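Local coordinates for endoglucanase (Ganoderma lucidum, PDB 5D8Z), which probably hydrolyses internal beta-1,4-glucosidic bonds of cellulose and related glucans, as an endo-acting member of glycoside hydrolase family 5, at residues E128-Q132 and G133-N137; N252-N256 and A257-L261; T334-S338 and A339-P343. One frame throughout, in Å; residues are numbered along the deposited sequence.

Contact 1 (E128-Q132 and G133-N137)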
ATOM      1  N   GLU A 128      13.426  -0.899 -15.957  1.00 44.28           N
ATOM      2  CA  GLU A 128      14.692  -1.342 -15.397  1.00 46.75           C
ATOM      3  C   GLU A 128      14.557  -1.507 -13.881  1.00 41.30           C
ATOM      4  O   GLU A 128      13.821  -0.760 -13.270  1.00 44.44           O
ATOM      5  CB  GLU A 128      15.714  -0.262 -15.754  1.00 51.75           C
ATOM      6  CG  GLU A 128      17.108  -0.772 -16.065  1.00 61.62           C
ATOM      7  CD  GLU A 128      17.229  -1.496 -17.393  1.00 68.70           C
ATOM      8  OE1 GLU A 128      17.323  -0.837 -18.464  1.00 72.00           O
ATOM      9  OE2 GLU A 128      17.273  -2.739 -17.350  1.00 79.07           O
ATOM     10  N   ILE A 129      15.278  -2.441 -13.264  1.00 37.71           N
ATOM     11  CA  ILE A 129      15.061  -2.776 -11.828  1.00 35.35           C
ATOM     12  C   ILE A 129      16.057  -2.182 -10.827  1.00 32.49           C
ATOM     13  O   ILE A 129      17.274  -2.346 -10.942  1.00 29.81           O
ATOM     14  CB  ILE A 129      15.103  -4.291 -11.580  1.00 37.91           C
ATOM     15  CG1 ILE A 129      14.081  -5.034 -12.437  1.00 39.00           C
ATOM     16  CG2 ILE A 129      14.896  -4.619 -10.098  1.00 37.19           C
ATOM     17  CD1 ILE A 129      14.375  -6.513 -12.540  1.00 39.82           C
ATOM     18  N   ILE A 130      15.527  -1.557  -9.783  1.00 30.98           N
ATOM     19  CA  ILE A 130      16.367  -0.851  -8.834  1.00 31.05           C
ATOM     20  C   ILE A 130      17.363  -1.818  -8.266  1.00 29.59           C
ATOM     21  O   ILE A 130      16.988  -2.865  -7.845  1.00 31.88           O
ATOM     22  CB  ILE A 130      15.552  -0.339  -7.643  1.00 33.38           C
ATOM     23  CG1 ILE A 130      14.554   0.735  -8.094  1.00 32.65           C
ATOM     24  CG2 ILE A 130      16.475   0.195  -6.546  1.00 32.15           C
ATOM     25  CD1 ILE A 130      13.325   0.773  -7.233  1.00 33.02           C
ATOM     26  N   GLY A 131      18.629  -1.463  -8.236  1.00 30.28           N
ATOM     27  CA  GLY A 131      19.623  -2.287  -7.580  1.00 29.93           C
ATOM     28  C   GLY A 131      20.145  -3.404  -8.461  1.00 31.27           C
ATOM     29  O   GLY A 131      21.190  -3.970  -8.131  1.00 28.45           O
ATOM     30  N   GLN A 132      19.454  -3.667  -9.586  1.00 30.33           N
ATOM     31  CA  GLN A 132      19.667  -4.829 -10.413  1.00 30.21           C
ATOM     32  C   GLN A 132      19.400  -4.515 -11.883  1.00 33.24           C
ATOM     33  O   GLN A 132      18.489  -5.091 -12.494  1.00 30.32           O
ATOM     34  CB  GLN A 132      18.708  -5.939  -9.989  1.00 31.63           C
ATOM     35  CG  GLN A 132      19.026  -6.558  -8.630  1.00 32.91           C
ATOM     36  CD  GLN A 132      17.930  -7.493  -8.111  1.00 33.43           C
ATOM     37  OE1 GLN A 132      17.463  -8.414  -8.793  1.00 29.31           O
ATOM     38  NE2 GLN A 132      17.521  -7.245  -6.881  1.00 35.28           N
ATOM     39  N   GLY A 133      20.194  -3.617 -12.470  1.00 35.52           N
ATOM     40  CA  GLY A 133      19.904  -3.110 -13.832  1.00 34.19           C
ATOM     41  C   GLY A 133      19.437  -1.655 -13.915  1.00 37.06           C
ATOM     42  O   GLY A 133      19.835  -0.928 -14.804  1.00 38.12           O
ATOM     43  N   GLY A 134      18.592  -1.214 -12.986  1.00 36.96           N
ATOM     44  CA  GLY A 134      17.966   0.100 -13.068  1.00 33.66           C
ATOM     45  C   GLY A 134      18.725   1.124 -12.249  1.00 31.39           C
ATOM     46  O   GLY A 134      19.940   1.096 -12.205  1.00 29.92           O
ATOM     47  N   PRO A 135      18.000   2.035 -11.588  1.00 29.55           N
ATOM     48  CA  PRO A 135      18.590   2.947 -10.622  1.00 31.06           C
ATOM     49  C   PRO A 135      19.264   2.231  -9.472  1.00 32.63           C
ATOM     50  O   PRO A 135      18.867   1.146  -9.098  1.00 34.74           O
ATOM     51  CB  PRO A 135      17.400   3.732 -10.092  1.00 30.00           C
ATOM     52  CG  PRO A 135      16.333   3.569 -11.107  1.00 29.48           C
ATOM     53  CD  PRO A 135      16.551   2.227 -11.713  1.00 29.60           C
ATOM     54  N   THR A 136      20.266   2.866  -8.897  1.00 34.19           N
ATOM     55  CA  THR A 136      21.038   2.243  -7.859  1.00 33.54           C
ATOM     56  C   THR A 136      20.324   2.428  -6.565  1.00 33.70           C
ATOM     57  O   THR A 136      19.442   3.279  -6.421  1.00 31.31           O
ATOM     58  CB  THR A 136      22.434   2.862  -7.716  1.00 33.59           C
ATOM     59  OG1 THR A 136      22.314   4.218  -7.323  1.00 33.12           O
ATOM     60  CG2 THR A 136      23.173   2.835  -9.029  1.00 35.11           C
ATOM     61  N   ASN A 137      20.742   1.618  -5.607  1.00 35.11           N
ATOM     62  CA  ASN A 137      20.228   1.703  -4.271  1.00 35.23           C
ATOM     63  C   ASN A 137      20.331   3.117  -3.738  1.00 36.99           C
ATOM     64  O   ASN A 137      19.471   3.526  -2.957  1.00 43.06           O
ATOM     65  CB  ASN A 137      20.951   0.712  -3.360  1.00 33.31           C
ATOM     66  CG  ASN A 137      20.613  -0.739  -3.680  1.00 32.39           C
ATOM     67  OD1 ASN A 137      21.192  -1.654  -3.092  1.00 30.71           O
ATOM     68  ND2 ASN A 137      19.681  -0.964  -4.605  1.00 30.35           N
TER
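With CG1 beside the backbone N (chi1 -66°), Ile130 has its CG2 methyl anti to that N, while Asn137 has CG beside its own N (chi1 -69°), and these settings leave CG2 of Ile130 3.9 Å from ND2 of Asn137. The motif is a type II beta turn from Ile129 to Gln132, running straight on into the start of helix 137-149, in the excursion that links strand 114-119 of the TIM barrel to that helix. The turn is closed by the 2.9 Å bond from Gln132 N to Ile129 O. Gly134 N reaches the same oxygen at 2.7 Å, and since the two donors stand on opposite faces of the carbonyl plane, one oxygen fixes both the turn and the chain that folds back past it. Gly131 takes the third position of the turn with a positive phi (84°), where glycine is the natural choice. Its N-H runs nearly along the C=O axis to Pro135 O, 2.8 Å away, and the CA-H of Ile130 adds a softer approach to that oxygen. Gly134 suits its place because a beta carbon would run into the backbone at Glu128 and Ile129; in its absence, CB of Glu128 lies 3.5 Å from Gly134 CA. Pro135, rigid and without an N-H, sets its ring beside Ile130, and both touch Trp81, while Gln132 offers OE1 to Asp170 N. Thr136 is the N-cap of helix 137-149: its OG1 bonds weakly to Gln138 N, and its own N-H goes to Asp139. On the side chain of Asn137, ND2 makes a weak bond to Ser177 OG and lies 3.3 Å from Gly131 CA.

Contact 2 (N252-N256 and A257-L261)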
ATOM      1  N   ASN A 252     -10.850 -17.645   0.143  1.00 52.68           N
ATOM      2  CA  ASN A 252     -10.533 -16.700   1.219  1.00 49.05           C
ATOM      3  C   ASN A 252      -9.077 -16.684   1.656  1.00 47.04           C
ATOM      4  O   ASN A 252      -8.739 -16.039   2.652  1.00 43.71           O
ATOM      5  CB  ASN A 252     -11.429 -16.922   2.446  1.00 51.65           C
ATOM      6  CG  ASN A 252     -11.361 -18.341   3.032  1.00 50.05           C
ATOM      7  OD1 ASN A 252     -10.372 -19.079   2.909  1.00 42.48           O
ATOM      8  ND2 ASN A 252     -12.446 -18.714   3.699  1.00 48.90           N
ATOM      9  N   ASN A 253      -8.229 -17.406   0.925  1.00 43.95           N
ATOM     10  CA  ASN A 253      -6.784 -17.387   1.129  1.00 42.27           C
ATOM     11  C   ASN A 253      -6.288 -17.800   2.485  1.00 43.41           C
ATOM     12  O   ASN A 253      -5.113 -17.609   2.770  1.00 48.36           O
ATOM     13  CB  ASN A 253      -6.235 -15.997   0.860  1.00 41.15           C
ATOM     14  CG  ASN A 253      -6.613 -15.484  -0.500  1.00 41.09           C
ATOM     15  OD1 ASN A 253      -6.156 -15.994  -1.519  1.00 39.39           O
ATOM     16  ND2 ASN A 253      -7.446 -14.461  -0.526  1.00 41.53           N
ATOM     17  N   ILE A 254      -7.145 -18.365   3.327  1.00 46.49           N
ATOM     18  CA  ILE A 254      -6.715 -18.789   4.671  1.00 47.75           C
ATOM     19  C   ILE A 254      -5.798 -19.994   4.617  1.00 50.18           C
ATOM     20  O   ILE A 254      -4.686 -19.946   5.159  1.00 45.71           O
ATOM     21  CB  ILE A 254      -7.904 -19.120   5.573  1.00 45.62           C
ATOM     22  CG1 ILE A 254      -8.654 -17.821   5.895  1.00 47.63           C
ATOM     23  CG2 ILE A 254      -7.426 -19.798   6.843  1.00 43.99           C
ATOM     24  CD1 ILE A 254     -10.117 -17.983   6.253  1.00 48.21           C
ATOM     25  N   ASP A 255      -6.275 -21.051   3.954  1.00 54.84           N
ATOM     26  CA  ASP A 255      -5.544 -22.319   3.846  1.00 61.05           C
ATOM     27  C   ASP A 255      -4.174 -22.171   3.203  1.00 64.88           C
ATOM     28  O   ASP A 255      -3.188 -22.710   3.711  1.00 61.04           O
ATOM     29  CB  ASP A 255      -6.344 -23.342   3.030  1.00 69.18           C
ATOM     30  CG  ASP A 255      -7.441 -24.037   3.843  1.00 74.33           C
ATOM     31  OD1 ASP A 255      -7.662 -23.652   5.007  1.00 69.52           O
ATOM     32  OD2 ASP A 255      -8.080 -24.979   3.301  1.00 78.82           O
ATOM     33  N   ASN A 256      -4.116 -21.444   2.083  1.00 71.23           N
ATOM     34  CA  ASN A 256      -2.887 -21.343   1.279  1.00 67.62           C
ATOM     35  C   ASN A 256      -2.014 -20.115   1.541  1.00 62.05           C
ATOM     36  O   ASN A 256      -0.871 -20.070   1.071  1.00 56.31           O
ATOM     37  CB  ASN A 256      -3.236 -21.424  -0.203  1.00 71.55           C
ATOM     38  CG  ASN A 256      -3.868 -22.755  -0.581  1.00 80.31           C
ATOM     39  OD1 ASN A 256      -4.137 -23.605   0.281  1.00 85.39           O
ATOM     40  ND2 ASN A 256      -4.110 -22.946  -1.877  1.00 83.99           N
ATOM     41  N   ALA A 257      -2.534 -19.146   2.305  1.00 54.50           N
ATOM     42  CA  ALA A 257      -1.842 -17.886   2.499  1.00 47.99           C
ATOM     43  C   ALA A 257      -1.786 -17.392   3.934  1.00 46.66           C
ATOM     44  O   ALA A 257      -0.709 -17.300   4.495  1.00 46.68           O
ATOM     45  CB  ALA A 257      -2.462 -16.840   1.613  1.00 47.94           C
ATOM     46  N   TRP A 258      -2.923 -17.071   4.539  1.00 48.48           N
ATOM     47  CA  TRP A 258      -2.883 -16.415   5.845  1.00 47.50           C
ATOM     48  C   TRP A 258      -2.523 -17.351   6.971  1.00 45.92           C
ATOM     49  O   TRP A 258      -1.877 -16.926   7.921  1.00 45.89           O
ATOM     50  CB  TRP A 258      -4.187 -15.709   6.177  1.00 47.91           C
ATOM     51  CG  TRP A 258      -4.620 -14.833   5.123  1.00 46.17           C
ATOM     52  CD1 TRP A 258      -5.683 -15.012   4.334  1.00 48.31           C
ATOM     53  CD2 TRP A 258      -3.982 -13.630   4.684  1.00 48.07           C
ATOM     54  NE1 TRP A 258      -5.788 -13.988   3.435  1.00 49.68           N
ATOM     55  CE2 TRP A 258      -4.745 -13.123   3.623  1.00 48.52           C
ATOM     56  CE3 TRP A 258      -2.842 -12.929   5.085  1.00 46.14           C
ATOM     57  CZ2 TRP A 258      -4.408 -11.954   2.949  1.00 45.12           C
ATOM     58  CZ3 TRP A 258      -2.516 -11.764   4.425  1.00 44.51           C
ATOM     59  CH2 TRP A 258      -3.299 -11.284   3.369  1.00 44.68           C
ATOM     60  N   ALA A 259      -2.946 -18.607   6.893  1.00 47.23           N
ATOM     61  CA  ALA A 259      -2.554 -19.586   7.931  1.00 48.30           C
ATOM     62  C   ALA A 259      -1.049 -19.795   7.941  1.00 48.87           C
ATOM     63  O   ALA A 259      -0.417 -19.447   8.951  1.00 48.09           O
ATOM     64  CB  ALA A 259      -3.278 -20.917   7.766  1.00 50.68           C
ATOM     65  N   PRO A 260      -0.457 -20.315   6.818  1.00 46.87           N
ATOM     66  CA  PRO A 260       1.003 -20.528   6.809  1.00 46.66           C
ATOM     67  C   PRO A 260       1.728 -19.258   7.172  1.00 44.80           C
ATOM     68  O   PRO A 260       2.711 -19.261   7.935  1.00 45.50           O
ATOM     69  CB  PRO A 260       1.308 -20.903   5.354  1.00 44.42           C
ATOM     70  CG  PRO A 260       0.033 -21.439   4.832  1.00 44.49           C
ATOM     71  CD  PRO A 260      -1.018 -20.585   5.484  1.00 46.89           C
ATOM     72  N   LEU A 261       1.226 -18.155   6.662  1.00 41.34           N
ATOM     73  CA  LEU A 261       1.928 -16.936   6.909  1.00 46.07           C
ATOM     74  C   LEU A 261       2.014 -16.615   8.404  1.00 45.20           C
ATOM     75  O   LEU A 261       3.101 -16.359   8.917  1.00 46.32           O
ATOM     76  CB  LEU A 261       1.317 -15.787   6.116  1.00 47.68           C
ATOM     77  CG  LEU A 261       2.113 -14.513   6.350  1.00 47.59           C
ATOM     78  CD1 LEU A 261       3.580 -14.723   5.997  1.00 49.53           C
ATOM     79  CD2 LEU A 261       1.494 -13.395   5.560  1.00 48.01           C
TER
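Trp258 N reaches Asn253 O at 2.9 Å and Ala259 N reaches Ile254 O at 2.8 Å, both in the carbonyl plane; these backbone bonds each span five residues, so helix 254-267 opens with a wide, pi-type turn. Pro260 brings no N-H and kinks the helix, its CD resting 3.5 Å from Asp255 O.

Among the side-chain polar contacts, Asn253 sits at the N-cap with a positive phi (59°), which asparagine tolerates well, yet its amide does no capping. OD1 goes instead to Lys236 NZ, and ND2 bonds weakly to the backbone O of Tyr237, a residue of the glycan pocket. Asn252 OD1 takes the N-H of Ile254 in a weak bond.

The contacts of the indole depend on the chi1 of Trp258, -51°, which puts CG beside its backbone N and carries the ring back along the helix start. CB of Asn253 lies 3.3 Å from Trp258 NE1, while Asn252 O stands at the ring edge, in its plane. Phe303 meets the indole edge-to-face. Exchanging the indole for an alanine would probably leave Phe303 and the CB of Asn253 without their aromatic partner and open a gap between the helix start and Phe303.

The apolar contacts are those of Ile254: CG1 lies 4.4 Å from Trp258 CD1, and CG2 the same distance from the small CB of Ala259. This helix start belongs to the beta-alpha-beta unit of strand 230-235, helix 254-267 and strand 272-277, the repeating element of the TIM barrel.

Contact 3 (T334-S338 and A339-P343)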
ATOM      1  N   THR A 334     -20.131   0.991  -1.518  1.00 45.75           N
ATOM      2  CA  THR A 334     -20.335  -0.134  -2.383  1.00 44.89           C
ATOM      3  C   THR A 334     -20.756  -1.272  -1.500  1.00 44.96           C
ATOM      4  O   THR A 334     -20.656  -1.189  -0.276  1.00 46.13           O
ATOM      5  CB  THR A 334     -19.072  -0.525  -3.165  1.00 46.14           C
ATOM      6  OG1 THR A 334     -18.056  -0.953  -2.249  1.00 47.32           O
ATOM      7  CG2 THR A 334     -18.588   0.657  -4.019  1.00 45.39           C
ATOM      8  N   ALA A 335     -21.249  -2.325  -2.142  1.00 45.98           N
ATOM      9  CA  ALA A 335     -21.743  -3.509  -1.464  1.00 45.42           C
ATOM     10  C   ALA A 335     -20.691  -4.122  -0.534  1.00 49.54           C
ATOM     11  O   ALA A 335     -20.993  -4.475   0.613  1.00 47.78           O
ATOM     12  CB  ALA A 335     -22.150  -4.531  -2.502  1.00 44.08           C
ATOM     13  N   LEU A 336     -19.464  -4.247  -1.047  1.00 49.44           N
ATOM     14  CA  LEU A 336     -18.422  -5.043  -0.407  1.00 48.30           C
ATOM     15  C   LEU A 336     -17.833  -4.351   0.795  1.00 50.81           C
ATOM     16  O   LEU A 336     -17.418  -4.995   1.771  1.00 49.58           O
ATOM     17  CB  LEU A 336     -17.302  -5.314  -1.390  1.00 48.98           C
ATOM     18  CG  LEU A 336     -16.151  -6.163  -0.871  1.00 47.44           C
ATOM     19  CD1 LEU A 336     -16.675  -7.466  -0.324  1.00 50.54           C
ATOM     20  CD2 LEU A 336     -15.164  -6.426  -1.980  1.00 46.26           C
ATOM     21  N   VAL A 337     -17.797  -3.032   0.716  1.00 47.62           N
ATOM     22  CA  VAL A 337     -17.377  -2.237   1.836  1.00 47.11           C
ATOM     23  C   VAL A 337     -18.382  -2.311   2.987  1.00 49.28           C
ATOM     24  O   VAL A 337     -17.980  -2.374   4.161  1.00 49.22           O
ATOM     25  CB  VAL A 337     -17.162  -0.774   1.427  1.00 44.95           C
ATOM     26  CG1 VAL A 337     -16.827   0.078   2.646  1.00 46.88           C
ATOM     27  CG2 VAL A 337     -16.042  -0.684   0.425  1.00 43.30           C
ATOM     28  N   SER A 338     -19.675  -2.275   2.671  1.00 48.95           N
ATOM     29  CA  SER A 338     -20.685  -2.250   3.733  1.00 51.93           C
ATOM     30  C   SER A 338     -21.030  -3.651   4.237  1.00 47.77           C
ATOM     31  O   SER A 338     -21.337  -3.822   5.399  1.00 51.88           O
ATOM     32  CB  SER A 338     -21.944  -1.519   3.286  1.00 52.61           C
ATOM     33  OG  SER A 338     -22.577  -2.222   2.245  1.00 56.90           O
ATOM     34  N   ALA A 339     -20.962  -4.650   3.379  1.00 46.54           N
ATOM     35  CA  ALA A 339     -21.152  -6.026   3.823  1.00 51.59           C
ATOM     36  C   ALA A 339     -19.939  -6.552   4.596  1.00 58.33           C
ATOM     37  O   ALA A 339     -20.105  -7.227   5.610  1.00 60.89           O
ATOM     38  CB  ALA A 339     -21.455  -6.941   2.642  1.00 49.75           C
ATOM     39  N   CYS A 340     -18.727  -6.245   4.136  1.00 62.26           N
ATOM     40  CA  CYS A 340     -17.540  -6.901   4.690  1.00 64.47           C
ATOM     41  C   CYS A 340     -16.396  -6.026   5.236  1.00 57.05           C
ATOM     42  O   CYS A 340     -15.977  -6.211   6.367  1.00 59.92           O
ATOM     43  CB  CYS A 340     -17.002  -7.898   3.662  1.00 69.89           C
ATOM     44  SG  CYS A 340     -18.003  -9.413   3.551  1.00 93.12           S
ATOM     45  N   LEU A 341     -15.896  -5.084   4.452  1.00 53.13           N
ATOM     46  CA  LEU A 341     -14.611  -4.481   4.748  1.00 48.01           C
ATOM     47  C   LEU A 341     -14.657  -3.432   5.814  1.00 47.04           C
ATOM     48  O   LEU A 341     -13.642  -3.170   6.432  1.00 48.84           O
ATOM     49  CB  LEU A 341     -14.000  -3.856   3.510  1.00 46.10           C
ATOM     50  CG  LEU A 341     -13.684  -4.732   2.317  1.00 47.54           C
ATOM     51  CD1 LEU A 341     -13.165  -3.857   1.191  1.00 52.92           C
ATOM     52  CD2 LEU A 341     -12.629  -5.767   2.658  1.00 51.05           C
ATOM     53  N   ALA A 342     -15.800  -2.796   6.024  1.00 49.40           N
ATOM     54  CA  ALA A 342     -15.867  -1.732   7.041  1.00 48.07           C
ATOM     55  C   ALA A 342     -15.802  -2.304   8.450  1.00 47.47           C
ATOM     56  O   ALA A 342     -16.612  -3.136   8.820  1.00 42.71           O
ATOM     57  CB  ALA A 342     -17.116  -0.892   6.875  1.00 47.17           C
ATOM     58  N   PRO A 343     -14.821  -1.865   9.239  1.00 52.54           N
ATOM     59  CA  PRO A 343     -14.812  -2.228  10.646  1.00 56.27           C
ATOM     60  C   PRO A 343     -16.185  -2.110  11.323  1.00 63.29           C
ATOM     61  O   PRO A 343     -16.546  -2.980  12.130  1.00 67.51           O
ATOM     62  CB  PRO A 343     -13.823  -1.228  11.268  1.00 54.22           C
ATOM     63  CG  PRO A 343     -13.324  -0.380  10.150  1.00 53.57           C
ATOM     64  CD  PRO A 343     -13.620  -1.099   8.883  1.00 52.64           C
TER
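The carbonyl oxygen of Leu336 is gripped by two successive N-H groups, that of Cys340 at 3.0 Å and that of Leu341 at 3.1 Å. Leu341 N lies in the carbonyl plane, Cys340 N well above it, and this sharing marks the passage from alpha-helical to wider, pi-type spacing. The next bond, from Ala342 N to Val337 O, again spans five residues. One residue earlier than Leu336, Ala335 O also has two donors: Ala339 N at 2.8 Å and the hydroxyl of Ser338. The serine OG is placed between its backbone N and carbonyl carbon (chi1 66°), a setting that lets it fold back on the preceding turn of its own helix.

Apolar groups fill the inner side. Leu336, its CG anti to the backbone N, brings CD1 to 4.0 Å from Cys340 CB, and its CG stands 4.3 Å from Leu341 CG. Val337 divides its methyls, CG2 meeting Leu341 CD1 and CG1 meeting Ala342 CB. Alanine's short side chain lets Ala335 and Ala339 lie against Glu286 of helix 283-298. Leu341 O is hydrogen-bonded to Tyr306 OH of strand 303-312. The arrangement is that of a short C-terminal helix ending in a pi-type turn, which the Cys340-Cys290 disulfide ties to helix 283-298 of the barrel.

How the contacts relate
Along the chain the contacts follow in series, contact 1, then contact 2, then contact 3. All lie around the outside of one eight-stranded parallel barrel. Contact 1, in the region between strand 114-119 and helix 137-149, and contact 3, on helix 335-341, are on opposite sides of the chain's centre, their own centres about 39 Å apart. Contact 2, on helix 254-267, is about 32 Å from contact 1 between centres and about 21 Å from contact 3. None touches another, but contacts 2 and 3 both pack on helix 283-298, which thus joins the late barrel to the C-terminal helix. They therefore sample three separate places on the outer layer of the barrel.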